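Local coordinates for protein parvulin 42 (Trypanosoma brucei brucei, PDB 6GMP) that probably catalyses the cis-trans isomerisation of peptide bonds preceding proline, through the parvulin-type domain that this chain represents, at residues E5-D17 against S70-V84. Sequence-based numbering, arbitrary orientation. Where two conformers were deposited one is given.
Sequences ERHFYHVLVKHKD and SECGSAKRDGDLGMV
Backbone pairing joins strands 6-13 and 80-84 as antiparallel neighbours: R6 and V84 form a hydrogen-bonded pair, V84 N reaching R6 O at 2.9 Å, and H7 lies opposite M83 in a non-hydrogen-bonded one. L81 N donates to F8 O, and G79 O, in the type I' turn R77-D80, accepts from H10 N. Residues 73-79 leave the sheet in a 3-10 segment and that turn; ahead of them E71 N donates to L12 O while S70 OG accepts from L12 N at 3.1 Å. E71 OE1, which also forms a salt bridge with R35, receives K14 N at 2.8 Å, nearly along its C-O bond. A water joins the two segments, donating to H10 O (2.8 Å) and hydrogen-bonded to S70 OG and S74 OG.

This is the edge of the four-stranded antiparallel sheet of the parvulin fold, strand 80-84 outermost and 6-13 internal. The two histidines of strand 6-13 are held differently. H7, its CG anti to the backbone N (chi1 -172°), carries NE2 across to donate to D80 OD1 (2.7 Å), which lies in the ring plane; G82 N reaches that oxygen from the opposite face of the carboxylate, closing an Asx turn, and two bonds therefore grip OD1. H10 ND1 is bonded to H116, while L81 CD1 covers one face of its ring and C72 SG lies at the edge, 3.3 Å from NE2.

Among aromatic contacts, D80 CA sits over the centre of the Y9 ring, 3.5 Å from its centroid, in a CH-pi contact, and the carboxylate stacks nearer CZ, its plane 6° from the ring's. F8 turns its edge to V84 CB. M83, bent at chi2 and chi3, brings SD obliquely to the H7 ring, 4.8 Å from its centroid, and CE to the R6-H7 backbone.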
loop_
_atom_site.group_PDB
_atom_site.type_symbol
_atom_site.label_atom_id
_atom_site.label_comp_id
_atom_site.label_asym_id
_atom_site.label_seq_id
_atom_site.Cartn_x
_atom_site.Cartn_y
_atom_site.Cartn_z
ATOM N N GLU A 5 -4.581 6.238 17.812
ATOM C CA GLU A 5 -3.939 5.049 17.256
ATOM C C GLU A 5 -4.919 4.220 16.429
ATOM O O GLU A 5 -5.945 3.777 16.949
ATOM C CB GLU A 5 -3.383 4.165 18.375
ATOM C CG GLU A 5 -1.871 4.168 18.483
ATOM C CD GLU A 5 -1.350 3.148 19.481
ATOM O OE1 GLU A 5 -2.097 2.210 19.835
ATOM O OE2 GLU A 5 -0.187 3.286 19.913
ATOM N N ARG A 6 -4.594 4.011 15.156
ATOM C CA ARG A 6 -5.367 3.111 14.305
ATOM C C ARG A 6 -4.435 2.124 13.629
ATOM O O ARG A 6 -3.267 2.418 13.372
ATOM C CB ARG A 6 -6.180 3.888 13.269
ATOM C CG ARG A 6 -7.373 4.598 13.866
ATOM C CD ARG A 6 -8.109 5.457 12.852
ATOM N NE ARG A 6 -9.074 6.323 13.523
ATOM C CZ ARG A 6 -9.715 7.330 12.945
ATOM N NH1 ARG A 6 -9.507 7.622 11.671
ATOM N NH2 ARG A 6 -10.566 8.056 13.652
ATOM N N HIS A 7 -4.973 0.942 13.358
ATOM C CA HIS A 7 -4.208 -0.163 12.807
ATOM C C HIS A 7 -4.366 -0.204 11.292
ATOM O O HIS A 7 -5.484 -0.353 10.783
ATOM C CB HIS A 7 -4.717 -1.464 13.425
ATOM C CG HIS A 7 -3.892 -2.663 13.089
ATOM N ND1 HIS A 7 -4.227 -3.933 13.509
ATOM C CD2 HIS A 7 -2.741 -2.786 12.391
ATOM C CE1 HIS A 7 -3.323 -4.791 13.069
ATOM N NE2 HIS A 7 -2.406 -4.119 12.396
ATOM N N PHE A 8 -3.247 -0.069 10.580
ATOM C CA PHE A 8 -3.248 -0.088 9.127
ATOM C C PHE A 8 -2.390 -1.202 8.556
ATOM O O PHE A 8 -1.431 -1.652 9.192
ATOM C CB PHE A 8 -2.745 1.245 8.570
ATOM C CG PHE A 8 -3.567 2.423 8.984
ATOM C CD1 PHE A 8 -4.778 2.706 8.371
ATOM C CD2 PHE A 8 -3.109 3.263 9.983
ATOM C CE1 PHE A 8 -5.518 3.813 8.754
ATOM C CE2 PHE A 8 -3.843 4.367 10.377
ATOM C CZ PHE A 8 -5.053 4.643 9.763
ATOM N N TYR A 9 -2.764 -1.627 7.350
ATOM C CA TYR A 9 -1.899 -2.390 6.459
ATOM C C TYR A 9 -1.732 -1.563 5.190
ATOM O O TYR A 9 -2.532 -0.669 4.922
ATOM C CB TYR A 9 -2.540 -3.719 6.051
ATOM C CG TYR A 9 -2.449 -4.845 7.048
ATOM C CD1 TYR A 9 -2.965 -4.719 8.329
ATOM C CD2 TYR A 9 -1.856 -6.056 6.692
ATOM C CE1 TYR A 9 -2.887 -5.762 9.229
ATOM C CE2 TYR A 9 -1.772 -7.099 7.587
ATOM C CZ TYR A 9 -2.287 -6.949 8.853
ATOM O OH TYR A 9 -2.200 -7.996 9.739
ATOM N N HIS A 10 -0.714 -1.861 4.390
ATOM C CA HIS A 10 -0.654 -1.241 3.066
ATOM C C HIS A 10 -0.053 -2.152 2.005
ATOM O O HIS A 10 0.611 -3.145 2.312
ATOM C CB HIS A 10 0.025 0.147 3.089
ATOM C CG HIS A 10 1.523 0.125 3.107
ATOM N ND1 HIS A 10 2.274 1.204 2.699
ATOM C CD2 HIS A 10 2.411 -0.822 3.493
ATOM C CE1 HIS A 10 3.557 0.925 2.823
ATOM N NE2 HIS A 10 3.671 -0.297 3.303
ATOM N N VAL A 11 -0.373 -1.817 0.761
ATOM C CA VAL A 11 0.324 -2.305 -0.415
ATOM C C VAL A 11 1.136 -1.135 -0.939
ATOM O O VAL A 11 0.614 -0.017 -1.049
ATOM C CB VAL A 11 -0.665 -2.693 -1.532
ATOM C CG1 VAL A 11 0.072 -3.019 -2.834
ATOM C CG2 VAL A 11 -1.510 -3.868 -1.122
ATOM N N LEU A 12 2.396 -1.391 -1.287
ATOM C CA LEU A 12 3.265 -0.366 -1.869
ATOM C C LEU A 12 3.721 -0.788 -3.260
ATOM O O LEU A 12 4.288 -1.858 -3.433
ATOM C CB LEU A 12 4.493 -0.119 -0.988
ATOM C CG LEU A 12 5.426 0.993 -1.463
ATOM C CD1 LEU A 12 4.779 2.361 -1.382
ATOM C CD2 LEU A 12 6.711 0.995 -0.648
ATOM N N VAL A 13 3.459 0.078 -4.231
ATOM C CA VAL A 13 3.924 -0.098 -5.595
ATOM C C VAL A 13 4.969 0.983 -5.836
ATOM O O VAL A 13 4.663 2.171 -5.814
ATOM C CB VAL A 13 2.754 0.022 -6.597
ATOM C CG1 VAL A 13 3.245 -0.115 -8.025
ATOM C CG2 VAL A 13 1.702 -1.041 -6.299
ATOM N N LYS A 14 6.206 0.572 -6.059
ATOM C CA LYS A 14 7.307 1.506 -6.222
ATOM C C LYS A 14 7.411 1.950 -7.665
ATOM O O LYS A 14 6.748 1.417 -8.559
ATOM C CB LYS A 14 8.610 0.857 -5.749
ATOM C CG LYS A 14 8.637 0.615 -4.262
ATOM C CD LYS A 14 9.986 0.101 -3.794
ATOM C CE LYS A 14 9.981 -0.123 -2.301
ATOM N NZ LYS A 14 11.367 -0.200 -1.758
ATOM N N HIS A 15 8.268 2.926 -7.915
ATOM C CA HIS A 15 8.619 3.305 -9.269
ATOM C C HIS A 15 10.083 3.744 -9.276
ATOM O O HIS A 15 10.697 3.878 -8.199
ATOM C CB HIS A 15 7.697 4.394 -9.818
ATOM C CG HIS A 15 7.620 5.617 -8.962
ATOM N ND1 HIS A 15 8.632 6.548 -8.909
ATOM C CD2 HIS A 15 6.643 6.068 -8.143
ATOM C CE1 HIS A 15 8.278 7.529 -8.096
ATOM N NE2 HIS A 15 7.081 7.256 -7.612
ATOM N N LYS A 16 10.626 3.977 -10.469
ATOM C CA LYS A 16 12.055 4.218 -10.633
ATOM C C LYS A 16 12.566 5.453 -9.905
ATOM O O LYS A 16 13.760 5.561 -9.634
ATOM C CB LYS A 16 12.387 4.356 -12.119
ATOM C CG LYS A 16 11.857 5.634 -12.753
ATOM C CD LYS A 16 12.072 5.679 -14.261
ATOM C CE LYS A 16 11.829 7.081 -14.843
ATOM N NZ LYS A 16 12.761 8.138 -14.314
ATOM N N ASP A 17 11.679 6.391 -9.607
ATOM C CA ASP A 17 12.087 7.663 -9.019
ATOM C C ASP A 17 12.037 7.704 -7.489
ATOM O O ASP A 17 12.359 8.738 -6.904
ATOM C CB ASP A 17 11.263 8.816 -9.598
ATOM C CG ASP A 17 11.587 9.093 -11.054
ATOM O OD1 ASP A 17 12.682 8.711 -11.512
ATOM O OD2 ASP A 17 10.743 9.714 -11.732
ATOM N N SER A 70 2.661 -6.142 -3.357
ATOM C CA SER A 70 3.404 -5.160 -2.569
ATOM C C SER A 70 4.905 -5.350 -2.717
ATOM O O SER A 70 5.412 -6.473 -2.782
ATOM C CB SER A 70 3.032 -5.189 -1.096
ATOM O OG SER A 70 3.676 -4.077 -0.471
ATOM N N GLU A 71 5.609 -4.230 -2.744
ATOM C CA GLU A 71 7.057 -4.193 -2.887
ATOM C C GLU A 71 7.725 -3.628 -1.625
ATOM O O GLU A 71 8.921 -3.388 -1.607
ATOM C CB GLU A 71 7.418 -3.392 -4.146
ATOM C CG GLU A 71 6.976 -4.139 -5.391
ATOM C CD GLU A 71 6.935 -3.311 -6.650
ATOM O OE1 GLU A 71 7.057 -2.065 -6.615
ATOM O OE2 GLU A 71 6.755 -3.927 -7.721
ATOM N N CYS A 72 6.922 -3.449 -0.577
ATOM C CA CYS A 72 7.406 -2.964 0.709
ATOM C C CYS A 72 7.899 -4.111 1.574
ATOM O O CYS A 72 7.373 -5.223 1.501
ATOM C CB CYS A 72 6.274 -2.237 1.436
ATOM S SG CYS A 72 6.712 -1.591 3.060
ATOM N N GLY A 73 8.883 -3.839 2.418
ATOM C CA GLY A 73 9.364 -4.833 3.356
ATOM C C GLY A 73 8.278 -5.321 4.293
ATOM O O GLY A 73 8.365 -6.450 4.800
ATOM N N SER A 74 7.260 -4.499 4.521
ATOM C CA SER A 74 6.140 -4.905 5.373
ATOM C C SER A 74 5.417 -6.130 4.824
ATOM O O SER A 74 4.654 -6.778 5.543
ATOM C CB SER A 74 5.142 -3.769 5.550
ATOM O OG SER A 74 4.575 -3.384 4.318
ATOM N N ALA A 75 5.657 -6.464 3.561
ATOM C CA ALA A 75 5.041 -7.653 2.985
ATOM C C ALA A 75 5.505 -8.923 3.711
ATOM O O ALA A 75 4.843 -9.959 3.613
ATOM C CB ALA A 75 5.328 -7.732 1.489
ATOM N N LYS A 76 6.608 -8.859 4.457
ATOM C CA LYS A 76 7.075 -10.027 5.198
ATOM C C LYS A 76 6.132 -10.350 6.356
ATOM O O LYS A 76 6.213 -11.428 6.944
ATOM C CB LYS A 76 8.511 -9.836 5.699
ATOM C CG LYS A 76 8.655 -8.949 6.925
ATOM C CD LYS A 76 10.114 -8.863 7.376
ATOM C CE LYS A 76 10.750 -7.526 7.018
ATOM N NZ LYS A 76 10.951 -7.346 5.552
ATOM N N ARG A 77 5.252 -9.406 6.683
ATOM C CA ARG A 77 4.188 -9.647 7.659
ATOM C C ARG A 77 2.848 -9.272 7.031
ATOM O O ARG A 77 1.958 -8.712 7.671
ATOM C CB ARG A 77 4.427 -8.892 8.971
ATOM C CG ARG A 77 5.448 -9.545 9.911
ATOM C CD ARG A 77 5.152 -11.031 10.190
ATOM N NE ARG A 77 6.196 -11.887 9.627
ATOM C CZ ARG A 77 7.236 -12.366 10.308
ATOM N NH1 ARG A 77 7.383 -12.103 11.601
ATOM N NH2 ARG A 77 8.134 -13.126 9.694
ATOM N N ASP A 78 2.724 -9.606 5.752
ATOM C CA ASP A 78 1.478 -9.443 4.997
ATOM C C ASP A 78 0.984 -8.001 4.944
ATOM O O ASP A 78 -0.203 -7.753 4.727
ATOM C CB ASP A 78 0.378 -10.380 5.530
ATOM C CG ASP A 78 0.467 -11.793 4.953
ATOM O OD1 ASP A 78 1.028 -11.963 3.843
ATOM O OD2 ASP A 78 -0.052 -12.730 5.584
ATOM N N GLY A 79 1.915 -7.062 5.081
ATOM C CA GLY A 79 1.637 -5.651 4.892
ATOM C C GLY A 79 1.234 -4.900 6.146
ATOM O O GLY A 79 0.847 -3.735 6.071
ATOM N N ASP A 80 1.339 -5.560 7.288
ATOM C CA ASP A 80 0.983 -4.967 8.567
ATOM C C ASP A 80 1.906 -3.802 8.920
ATOM O O ASP A 80 3.128 -3.963 8.979
ATOM C CB ASP A 80 1.076 -6.054 9.640
ATOM C CG ASP A 80 0.451 -5.653 10.969
ATOM O OD1 ASP A 80 -0.142 -4.559 11.088
ATOM O OD2 ASP A 80 0.550 -6.477 11.899
ATOM N N LEU A 81 1.310 -2.634 9.160
ATOM C CA LEU A 81 2.047 -1.473 9.668
ATOM C C LEU A 81 1.854 -1.264 11.167
ATOM O O LEU A 81 2.437 -0.341 11.735
ATOM C CB LEU A 81 1.596 -0.215 8.924
ATOM C CG LEU A 81 1.839 -0.230 7.414
ATOM C CD1 LEU A 81 1.301 1.050 6.767
ATOM C CD2 LEU A 81 3.311 -0.423 7.099
ATOM N N GLY A 82 1.040 -2.102 11.805
ATOM C CA GLY A 82 0.762 -1.971 13.225
ATOM C C GLY A 82 -0.041 -0.721 13.521
ATOM O O GLY A 82 -0.700 -0.156 12.642
ATOM N N MET A 83 0.030 -0.281 14.771
ATOM C CA MET A 83 -0.695 0.903 15.213
ATOM C C MET A 83 0.067 2.165 14.832
ATOM O O MET A 83 1.271 2.269 15.076
ATOM C CB MET A 83 -0.870 0.881 16.728
ATOM C CG MET A 83 -1.532 -0.367 17.296
ATOM S SD MET A 83 -3.175 -0.737 16.647
ATOM C CE MET A 83 -3.979 0.852 16.713
ATOM N N VAL A 84 -0.644 3.131 14.260
ATOM C CA VAL A 84 -0.045 4.381 13.808
ATOM C C VAL A 84 -0.807 5.572 14.376
ATOM O O VAL A 84 -2.024 5.658 14.232
ATOM C CB VAL A 84 -0.073 4.477 12.275
ATOM C CG1 VAL A 84 0.522 5.804 11.806
ATOM C CG2 VAL A 84 0.659 3.291 11.652
HETATM O O HOH W 1 3.103 -4.353 2.076
#